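PDB 4FAJ: PrgZ, which binds peptide pheromone outside the cell as a membrane-anchored receptor of the solute-binding protein family 5, probably serving peptide uptake. Local coordinates for residues E59-L64 / M269-F274; T68-L73 / Q81-L86; L86-M91 / A210-Q215; F239-L244 / D251-S256. All blocks are in the same frame, centred on the assembly; numbering follows the deposited sequence. Where two conformers were deposited one is given.

Interaction 1. Residues E59-L64 / M269-F274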
# COMPACT_ATOMS: atom_id res chain seq x y z
N GLU A 59 -2.48 33.45 -0.91
CA GLU A 59 -1.29 32.70 -0.55
C GLU A 59 -1.45 31.24 -0.96
O GLU A 59 -2.51 30.64 -0.74
CB GLU A 59 -1.03 32.82 0.96
CG GLU A 59 0.31 32.25 1.39
CD GLU A 59 0.66 32.61 2.82
OE1 GLU A 59 1.79 33.10 3.04
OE2 GLU A 59 -0.18 32.42 3.72
N GLN A 60 -0.41 30.67 -1.57
CA GLN A 60 -0.48 29.29 -2.05
C GLN A 60 0.03 28.35 -0.96
O GLN A 60 1.12 27.78 -1.07
CB GLN A 60 0.29 29.12 -3.36
CG GLN A 60 -0.23 30.00 -4.50
CD GLN A 60 -1.66 29.66 -4.92
OE1 GLN A 60 -2.57 30.47 -4.77
NE2 GLN A 60 -1.85 28.46 -5.44
N VAL A 61 -0.78 28.18 0.08
CA VAL A 61 -0.43 27.33 1.21
C VAL A 61 -1.68 26.57 1.65
O VAL A 61 -2.80 27.06 1.50
CB VAL A 61 0.14 28.16 2.39
CG1 VAL A 61 0.27 27.31 3.65
CG2 VAL A 61 1.49 28.76 2.01
N ALA A 62 -1.48 25.36 2.18
CA ALA A 62 -2.59 24.55 2.69
C ALA A 62 -2.11 23.71 3.84
O ALA A 62 -0.91 23.43 3.96
CB ALA A 62 -3.16 23.65 1.59
N THR A 63 -3.06 23.27 4.65
CA THR A 63 -2.82 22.29 5.70
C THR A 63 -3.76 21.12 5.46
O THR A 63 -4.98 21.28 5.49
CB THR A 63 -3.03 22.90 7.10
OG1 THR A 63 -2.13 24.00 7.26
CG2 THR A 63 -2.76 21.87 8.18
N LEU A 64 -3.17 19.96 5.19
CA LEU A 64 -3.91 18.74 4.86
C LEU A 64 -3.71 17.70 5.95
O LEU A 64 -3.03 17.96 6.94
CB LEU A 64 -3.44 18.19 3.50
CG LEU A 64 -3.43 19.18 2.32
CD1 LEU A 64 -2.89 18.51 1.06
CD2 LEU A 64 -4.81 19.77 2.06
N MET A 269 2.18 25.70 -5.41
CA MET A 269 2.18 25.77 -3.96
C MET A 269 3.55 26.14 -3.41
O MET A 269 4.56 25.59 -3.82
CB MET A 269 1.72 24.43 -3.35
CG MET A 269 0.29 24.05 -3.71
SD MET A 269 -0.96 25.17 -3.05
CE MET A 269 -0.90 24.81 -1.29
N ASP A 270 3.56 27.09 -2.47
CA ASP A 270 4.78 27.49 -1.76
C ASP A 270 5.11 26.47 -0.69
O ASP A 270 6.26 26.08 -0.51
CB ASP A 270 4.59 28.84 -1.09
CG ASP A 270 4.39 29.98 -2.09
OD1 ASP A 270 4.78 29.87 -3.27
OD2 ASP A 270 3.82 31.01 -1.67
N LYS A 271 4.08 26.05 0.04
CA LYS A 271 4.23 24.96 1.00
C LYS A 271 2.90 24.33 1.34
O LYS A 271 1.83 24.93 1.20
CB LYS A 271 4.94 25.41 2.28
CG LYS A 271 4.39 26.65 2.92
CD LYS A 271 4.96 26.87 4.35
CE LYS A 271 3.94 26.45 5.41
NZ LYS A 271 4.50 26.26 6.80
N ILE A 272 3.00 23.08 1.78
CA ILE A 272 1.87 22.30 2.22
C ILE A 272 2.24 21.72 3.57
O ILE A 272 3.31 21.11 3.71
CB ILE A 272 1.53 21.17 1.22
CG1 ILE A 272 1.54 21.68 -0.22
CG2 ILE A 272 0.18 20.55 1.57
CD1 ILE A 272 1.31 20.60 -1.26
N ASN A 273 1.39 21.95 4.57
CA ASN A 273 1.54 21.39 5.91
C ASN A 273 0.69 20.13 6.06
O ASN A 273 -0.33 20.00 5.40
CB ASN A 273 1.11 22.43 6.96
CG ASN A 273 1.85 23.75 6.81
OD1 ASN A 273 1.24 24.79 6.50
ND2 ASN A 273 3.15 23.71 7.01
N PHE A 274 1.13 19.20 6.90
CA PHE A 274 0.36 17.98 7.16
C PHE A 274 0.17 17.80 8.66
O PHE A 274 1.07 18.09 9.44
CB PHE A 274 1.05 16.76 6.55
CG PHE A 274 1.14 16.82 5.05
CD1 PHE A 274 0.17 16.20 4.27
CD2 PHE A 274 2.17 17.51 4.43
CE1 PHE A 274 0.23 16.27 2.88
CE2 PHE A 274 2.24 17.58 3.04
CZ PHE A 274 1.25 16.96 2.27
O HOH W 1 1.69 32.33 -2.26
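A62 and N273 share a nearly straight backbone bond that helps zip strand 61-64 to strand 271-274: N273 N gives its proton to A62 O at 2.8 Å, with 174° at the hydrogen. N273 answers through its own carbonyl, which takes L64 N at 2.8 Å, so one residue of the second strand grips two of the first, the usual ladder of a parallel pair. The rung before it is weaker, A62 N standing 3.5 Å from K271 O. Small A62 leaves room for M269, whose chain bends at chi2 and chi3 (-65° and -70°) and curls its methyl back over the strand, CE 3.8 Å from A62 CB. On the same face L64 CD1 meets I272 CG2 at 3.7 Å, and L64 CB lies obliquely to the F274 ring; branched and aromatic residues suit this buried side. The other face is more polar: V61, in one of its conformers, sets CG2 against the aliphatic CG of K271, and T63 OG1 lies 3.6 Å from N273 CB. Where the strands begin, D270 N bonds Q60 O, and a water joins Q60 N to D270 OD2; Q60 is the centre of an inverse gamma turn. Further out, D293 bonds T63 through both backbone and carboxylate. Strand 61-66 is an outermost strand of a mixed four-stranded sheet; strand 271-276 separates it from strand 252-257, and strand 561-562 packs beside Q60 and M269.

Interaction 2. Residues T68-L73 / Q81-L86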
# COMPACT_ATOMS: atom_id res chain seq x y z
N THR A 68 -1.32 8.50 9.76
CA THR A 68 -0.26 8.07 10.69
C THR A 68 0.96 8.97 10.53
O THR A 68 1.04 9.71 9.55
CB THR A 68 0.22 6.62 10.40
OG1 THR A 68 1.04 6.60 9.23
CG2 THR A 68 -0.96 5.62 10.24
N PRO A 69 1.92 8.90 11.47
CA PRO A 69 3.21 9.54 11.23
C PRO A 69 3.93 8.92 10.04
O PRO A 69 3.62 7.80 9.64
CB PRO A 69 4.00 9.29 12.52
CG PRO A 69 2.90 9.01 13.57
CD PRO A 69 1.88 8.26 12.80
N VAL A 70 4.88 9.65 9.48
CA VAL A 70 5.75 9.13 8.44
C VAL A 70 6.57 8.00 9.04
O VAL A 70 7.05 8.14 10.15
CB VAL A 70 6.66 10.23 7.89
CG1 VAL A 70 7.78 9.65 7.04
CG2 VAL A 70 5.82 11.25 7.08
N GLN A 71 6.70 6.89 8.33
CA GLN A 71 7.43 5.72 8.81
C GLN A 71 8.81 5.54 8.14
O GLN A 71 9.75 5.08 8.80
CB GLN A 71 6.62 4.46 8.58
CG GLN A 71 5.26 4.48 9.22
CD GLN A 71 5.35 4.51 10.72
OE1 GLN A 71 6.00 3.67 11.33
NE2 GLN A 71 4.69 5.48 11.34
N SER A 72 8.93 5.92 6.87
CA SER A 72 10.19 5.82 6.14
C SER A 72 10.38 7.01 5.18
O SER A 72 9.41 7.53 4.62
CB SER A 72 10.23 4.50 5.35
OG SER A 72 11.36 4.44 4.50
N LEU A 73 11.63 7.43 5.03
CA LEU A 73 12.02 8.42 4.03
C LEU A 73 12.93 7.80 2.95
O LEU A 73 13.60 8.53 2.21
CB LEU A 73 12.74 9.59 4.71
CG LEU A 73 11.98 10.34 5.79
CD1 LEU A 73 12.89 11.38 6.44
CD2 LEU A 73 10.75 10.99 5.20
N GLN A 81 1.19 3.72 3.33
CA GLN A 81 0.60 4.80 2.53
C GLN A 81 1.09 6.18 2.90
O GLN A 81 1.34 6.98 2.01
CB GLN A 81 -0.94 4.80 2.56
CG GLN A 81 -1.60 5.91 1.64
CD GLN A 81 -1.21 5.85 0.12
OE1 GLN A 81 -0.31 6.59 -0.36
NE2 GLN A 81 -1.90 4.99 -0.64
N THR A 82 1.22 6.50 4.19
CA THR A 82 1.66 7.86 4.56
C THR A 82 3.07 8.18 4.05
O THR A 82 3.31 9.26 3.51
CB THR A 82 1.64 8.09 6.08
OG1 THR A 82 0.33 7.82 6.60
CG2 THR A 82 2.07 9.52 6.43
N SER A 83 3.99 7.25 4.24
CA SER A 83 5.36 7.44 3.74
C SER A 83 5.40 7.53 2.21
O SER A 83 6.14 8.32 1.63
CB SER A 83 6.26 6.31 4.21
OG SER A 83 6.24 6.18 5.61
N ILE A 84 4.58 6.71 1.55
CA ILE A 84 4.58 6.64 0.09
C ILE A 84 3.99 7.90 -0.55
O ILE A 84 4.55 8.41 -1.52
CB ILE A 84 3.93 5.35 -0.40
CG1 ILE A 84 4.90 4.19 -0.18
CG2 ILE A 84 3.53 5.45 -1.87
CD1 ILE A 84 4.29 2.82 -0.42
N THR A 85 2.88 8.40 -0.02
CA THR A 85 2.37 9.71 -0.45
C THR A 85 3.40 10.85 -0.28
O THR A 85 3.57 11.70 -1.18
CB THR A 85 1.05 10.07 0.27
OG1 THR A 85 0.00 9.23 -0.23
CG2 THR A 85 0.68 11.55 0.03
N LEU A 86 4.10 10.88 0.85
CA LEU A 86 5.13 11.91 1.04
C LEU A 86 6.22 11.76 -0.02
O LEU A 86 6.61 12.73 -0.67
CB LEU A 86 5.75 11.83 2.42
CG LEU A 86 6.94 12.77 2.65
CD1 LEU A 86 6.53 14.23 2.46
CD2 LEU A 86 7.49 12.52 4.06
O HOH W 2 0.86 4.69 6.92
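S83 reaches from the first turn of helix 81-90 into the backbone of the loop 68-73. S83 CB rests 3.4 Å from S72 O, and with OG anti to the carbonyl carbon (chi1 -56°) the hydroxyl comes up to two successive amides. Q71 N donates to S83 OG at 2.8 Å and S72 N to the same S83 OG at 3.0 Å, both bent to about 150°. With two protons received, OG is also bonded to D80 OD1 just before the helix. Serine suits this place because one small oxygen can serve amides and a carboxylate together. Beside it, T68 OG1 and T82 OG1 lie 3.0 Å apart, and a water donates to T68 OG1; the methyl CG2 of T82 turns instead to T68 O. One turn along the helix, L86 CD2 touches both V70 CG2, at 3.7 Å, and L73 CD2, at 3.8 Å, making an apolar patch that W253 and I255 extend. Within the loop P69 O is held from opposite faces of its plane by T68 OG1 and Q71 NE2. Apolar side-chain atoms of the bound peptide pack on T68, Q81 and I84, so this loop-to-helix junction borders the peptide held by a family 5 solute-binding protein.

Interaction 3. Residues L86-M91 / A210-Q215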
# COMPACT_ATOMS: atom_id res chain seq x y z
N LEU A 86 4.10 10.88 0.85
CA LEU A 86 5.13 11.91 1.04
C LEU A 86 6.22 11.76 -0.02
O LEU A 86 6.61 12.73 -0.67
CB LEU A 86 5.75 11.83 2.42
CG LEU A 86 6.94 12.77 2.65
CD1 LEU A 86 6.53 14.23 2.46
CD2 LEU A 86 7.49 12.52 4.06
N LEU A 87 6.72 10.54 -0.19
CA LEU A 87 7.79 10.29 -1.16
C LEU A 87 7.34 10.58 -2.60
O LEU A 87 8.13 11.08 -3.40
CB LEU A 87 8.36 8.86 -1.03
CG LEU A 87 9.28 8.57 0.16
CD1 LEU A 87 9.73 7.09 0.15
CD2 LEU A 87 10.49 9.48 0.20
N ALA A 88 6.08 10.30 -2.92
CA ALA A 88 5.55 10.62 -4.26
C ALA A 88 5.55 12.14 -4.53
O ALA A 88 5.53 12.56 -5.68
CB ALA A 88 4.14 10.03 -4.44
N ASN A 89 5.62 12.93 -3.46
CA ASN A 89 5.58 14.39 -3.56
C ASN A 89 6.92 15.13 -3.30
O ASN A 89 7.12 16.24 -3.83
CB ASN A 89 4.47 14.91 -2.65
CG ASN A 89 3.10 14.64 -3.21
OD1 ASN A 89 2.65 15.32 -4.13
ND2 ASN A 89 2.42 13.63 -2.67
N VAL A 90 7.82 14.53 -2.51
CA VAL A 90 9.17 15.09 -2.35
C VAL A 90 10.21 14.41 -3.24
O VAL A 90 11.31 14.94 -3.42
CB VAL A 90 9.63 15.18 -0.85
CG1 VAL A 90 8.66 16.06 -0.05
CG2 VAL A 90 9.79 13.79 -0.22
N MET A 91 9.86 13.27 -3.83
CA MET A 91 10.72 12.58 -4.79
C MET A 91 9.96 12.34 -6.10
O MET A 91 8.78 12.70 -6.23
CB MET A 91 11.24 11.26 -4.21
CG MET A 91 12.16 11.44 -3.02
SD MET A 91 13.08 9.97 -2.60
CE MET A 91 14.38 9.96 -3.84
N ALA A 210 9.18 2.51 -4.79
CA ALA A 210 10.26 1.50 -4.64
C ALA A 210 11.30 1.54 -5.76
O ALA A 210 12.46 1.18 -5.55
CB ALA A 210 9.66 0.09 -4.55
N TYR A 211 10.87 1.96 -6.96
CA TYR A 211 11.77 2.12 -8.11
C TYR A 211 12.39 3.53 -8.24
O TYR A 211 13.11 3.81 -9.21
CB TYR A 211 11.01 1.75 -9.41
CG TYR A 211 10.94 0.27 -9.71
CD1 TYR A 211 9.99 -0.55 -9.11
CD2 TYR A 211 11.83 -0.32 -10.61
CE1 TYR A 211 9.92 -1.91 -9.41
CE2 TYR A 211 11.77 -1.66 -10.91
CZ TYR A 211 10.81 -2.45 -10.31
OH TYR A 211 10.78 -3.77 -10.64
N TYR A 212 12.14 4.42 -7.28
CA TYR A 212 12.74 5.76 -7.32
C TYR A 212 14.27 5.66 -7.23
O TYR A 212 14.82 4.68 -6.66
CB TYR A 212 12.19 6.67 -6.20
CG TYR A 212 10.79 7.24 -6.42
CD1 TYR A 212 9.95 6.76 -7.44
CD2 TYR A 212 10.29 8.23 -5.58
CE1 TYR A 212 8.66 7.28 -7.62
CE2 TYR A 212 8.98 8.75 -5.75
CZ TYR A 212 8.18 8.27 -6.77
OH TYR A 212 6.90 8.80 -6.94
N PRO A 213 14.98 6.63 -7.83
CA PRO A 213 16.42 6.65 -7.62
C PRO A 213 16.75 7.17 -6.23
O PRO A 213 15.92 7.82 -5.59
CB PRO A 213 16.91 7.64 -8.68
CG PRO A 213 15.75 8.62 -8.83
CD PRO A 213 14.50 7.83 -8.54
N VAL A 214 17.96 6.88 -5.77
CA VAL A 214 18.55 7.60 -4.66
C VAL A 214 19.90 8.08 -5.13
O VAL A 214 20.51 7.47 -6.02
CB VAL A 214 18.69 6.73 -3.38
CG1 VAL A 214 17.31 6.49 -2.75
CG2 VAL A 214 19.40 5.43 -3.68
N GLN A 215 20.36 9.18 -4.55
CA GLN A 215 21.59 9.83 -5.00
C GLN A 215 22.80 9.06 -4.49
O GLN A 215 22.94 8.84 -3.30
CB GLN A 215 21.65 11.27 -4.51
CG GLN A 215 22.74 12.10 -5.19
CD GLN A 215 23.13 13.31 -4.38
OE1 GLN A 215 23.49 13.20 -3.21
NE2 GLN A 215 23.08 14.48 -5.01
O HOH W 3 5.69 11.20 -8.05
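Y212 points its ring edge and hydroxyl at the end of helix 81-90, and M91 is its closest apolar neighbour: M91 CB lies 3.5 Å from Y212 CD2, approaching the ring obliquely. At the ring edge, in its plane, L87 O comes within 3.4 Å of Y212 CE2, a place where the slightly positive ring hydrogens can meet a carbonyl that already accepts M91 N within the helix. With CG anti to the carbonyl carbon (chi1 -77°) the ring is aimed at the helix, and the length of a tyrosine then carries Y212 OH to 3.5 Å from A88 CA. The small side chain of A88 lets the hydroxyl come so near. M91, the first residue to leave helical geometry, turns its flexible chain at chi3 (78°) and brings CE to 3.2 Å from P213 O; that carbonyl is buried and has no hydrogen-bond partner. The contact thus joins the C-terminal end of helix 81-90, whose other end borders the peptide site, to the loop leading into helix 216-222, where Q215 stands at the N-cap and weakly bonds A218 N. Away from this close-set part, the link is made by water: one molecule donates to A88 O at 2.7 Å and lies 2.9 Å from Y212 OH. The same hydroxyl also bonds a glycerol, probably from the crystallisation liquor. The ring of P213 stands off from the helix end, and P213 and V214 turn to F142 and A145 of helix 139-150.

Interaction 4. Residues F239-L244 / D251-S256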
# COMPACT_ATOMS: atom_id res chain seq x y z
N PHE A 239 8.41 19.02 -4.39
CA PHE A 239 8.60 19.69 -3.12
C PHE A 239 9.81 19.12 -2.39
O PHE A 239 10.24 18.02 -2.69
CB PHE A 239 7.35 19.52 -2.27
CG PHE A 239 6.11 20.00 -2.94
CD1 PHE A 239 5.73 21.33 -2.85
CD2 PHE A 239 5.33 19.13 -3.69
CE1 PHE A 239 4.59 21.80 -3.49
CE2 PHE A 239 4.19 19.58 -4.33
CZ PHE A 239 3.82 20.93 -4.23
N ASN A 240 10.37 19.92 -1.49
CA ASN A 240 11.42 19.47 -0.57
C ASN A 240 10.79 19.21 0.79
O ASN A 240 9.82 19.86 1.15
CB ASN A 240 12.49 20.55 -0.38
CG ASN A 240 13.36 20.76 -1.59
OD1 ASN A 240 13.58 19.85 -2.38
ND2 ASN A 240 13.91 21.97 -1.72
N LEU A 241 11.34 18.29 1.56
CA LEU A 241 10.86 18.08 2.94
C LEU A 241 11.61 19.07 3.81
O LEU A 241 12.83 18.94 3.98
CB LEU A 241 11.10 16.65 3.40
CG LEU A 241 10.67 16.33 4.84
CD1 LEU A 241 9.16 16.44 5.01
CD2 LEU A 241 11.15 14.94 5.25
N THR A 242 10.91 20.08 4.32
CA THR A 242 11.56 21.18 5.06
C THR A 242 11.35 21.13 6.58
O THR A 242 12.09 21.78 7.32
CB THR A 242 11.13 22.57 4.51
OG1 THR A 242 9.70 22.65 4.41
CG2 THR A 242 11.73 22.80 3.11
N ASN A 243 10.38 20.36 7.06
CA ASN A 243 10.12 20.24 8.50
C ASN A 243 9.57 18.86 8.84
O ASN A 243 8.47 18.51 8.43
CB ASN A 243 9.13 21.32 8.94
CG ASN A 243 9.12 21.54 10.44
OD1 ASN A 243 9.46 20.66 11.22
ND2 ASN A 243 8.73 22.75 10.85
N LEU A 244 10.36 18.06 9.56
CA LEU A 244 9.92 16.75 10.05
C LEU A 244 10.85 16.36 11.19
O LEU A 244 12.00 15.99 10.97
CB LEU A 244 9.94 15.67 8.95
CG LEU A 244 9.10 14.41 9.24
CD1 LEU A 244 9.04 13.48 8.02
CD2 LEU A 244 9.59 13.64 10.41
N ASP A 251 3.63 14.13 14.49
CA ASP A 251 2.25 14.30 14.04
C ASP A 251 2.09 15.46 13.04
O ASP A 251 0.99 15.70 12.55
CB ASP A 251 1.30 14.48 15.24
CG ASP A 251 1.38 15.88 15.85
OD1 ASP A 251 2.45 16.52 15.79
OD2 ASP A 251 0.36 16.34 16.42
N LYS A 252 3.19 16.16 12.75
CA LYS A 252 3.19 17.30 11.82
C LYS A 252 4.41 17.26 10.93
O LYS A 252 5.49 16.89 11.38
CB LYS A 252 3.28 18.60 12.59
CG LYS A 252 2.11 18.93 13.41
CD LYS A 252 2.33 20.29 14.07
CE LYS A 252 1.09 20.75 14.77
NZ LYS A 252 0.69 19.83 15.84
N TRP A 253 4.24 17.67 9.68
CA TRP A 253 5.38 17.96 8.81
C TRP A 253 5.01 18.95 7.72
O TRP A 253 3.82 19.20 7.46
CB TRP A 253 6.00 16.67 8.23
CG TRP A 253 5.07 15.80 7.48
CD1 TRP A 253 4.86 15.80 6.14
CD2 TRP A 253 4.23 14.78 8.03
NE1 TRP A 253 3.93 14.84 5.81
CE2 TRP A 253 3.52 14.21 6.95
CE3 TRP A 253 4.00 14.30 9.32
CZ2 TRP A 253 2.61 13.18 7.13
CZ3 TRP A 253 3.08 13.29 9.50
CH2 TRP A 253 2.40 12.73 8.41
N THR A 254 6.03 19.54 7.11
CA THR A 254 5.85 20.55 6.06
C THR A 254 6.76 20.25 4.87
O THR A 254 7.93 19.88 5.04
CB THR A 254 6.18 21.98 6.58
OG1 THR A 254 5.28 22.34 7.65
CG2 THR A 254 6.06 23.01 5.45
N ILE A 255 6.21 20.40 3.66
CA ILE A 255 7.00 20.33 2.43
C ILE A 255 6.89 21.68 1.73
O ILE A 255 5.88 22.36 1.85
CB ILE A 255 6.57 19.16 1.50
CG1 ILE A 255 5.19 19.42 0.88
CG2 ILE A 255 6.59 17.84 2.28
CD1 ILE A 255 4.59 18.24 0.05
N SER A 256 7.94 22.05 0.99
CA SER A 256 8.01 23.36 0.36
C SER A 256 8.49 23.21 -1.08
O SER A 256 9.25 22.30 -1.40
CB SER A 256 8.98 24.25 1.14
OG SER A 256 8.56 24.42 2.47
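F239 lies obliquely across I255, whose CD1 reaches to 3.8 Å from F239 CG, while the edge of the ring, in its plane, meets the backbone carbon of S256. I255 puts CG1 between its backbone N and carbonyl carbon (chi1 70°), which turns that branch toward F239 CB and CG, with CD1 extended beyond it, and leaves I255 CG2 to meet L241 CD1 at 4.0 Å. Bulky I255 and F239 fill the side where helix 81-90 packs on I255 through L86 and V90. Further along, L244 and W253 lie side by side, CG to CB. Strands 239-243 and 252-257 form a beta hairpin interrupted by a classic bulge: T242 and N243 both face T254, and T254 O accepts T242 N at 3.1 Å and N243 N at 3.2 Å from the same face of its plane. T254 N returns a bond to N243 O on a lone pair, at 3.0 Å. Beyond the bulge, N240 and S256 form a hydrogen-bonded pair, N240 N standing 2.6 Å from S256 O. On the more polar face, the hydroxyls of T242 and S256 are hydrogen-bonded, OG1 to OG, at 2.9 Å; T254 OG1 instead probably bonds the amide of N273 in the next strand.

From the N terminus, strand 61-66 leads through the loop 68-73 into helix 81-90, and interaction 2 closes the first, short loop there. Interaction 3 opens from the same helix, sharing L86 with interaction 2, and closes only after 118 intervening residues. The hairpin of interaction 4 follows in series. Interaction 1 then brings residues 269-274 back beside the first strand, and its long loop encloses the other three; none of the four cross. Interactions 1 and 4 belong to one sheet, joined by strand 271-276 against strand 252-257. Helix 81-90 ties that sheet, through W253 and I255, to the peptide site and to the loop before helix 216-222.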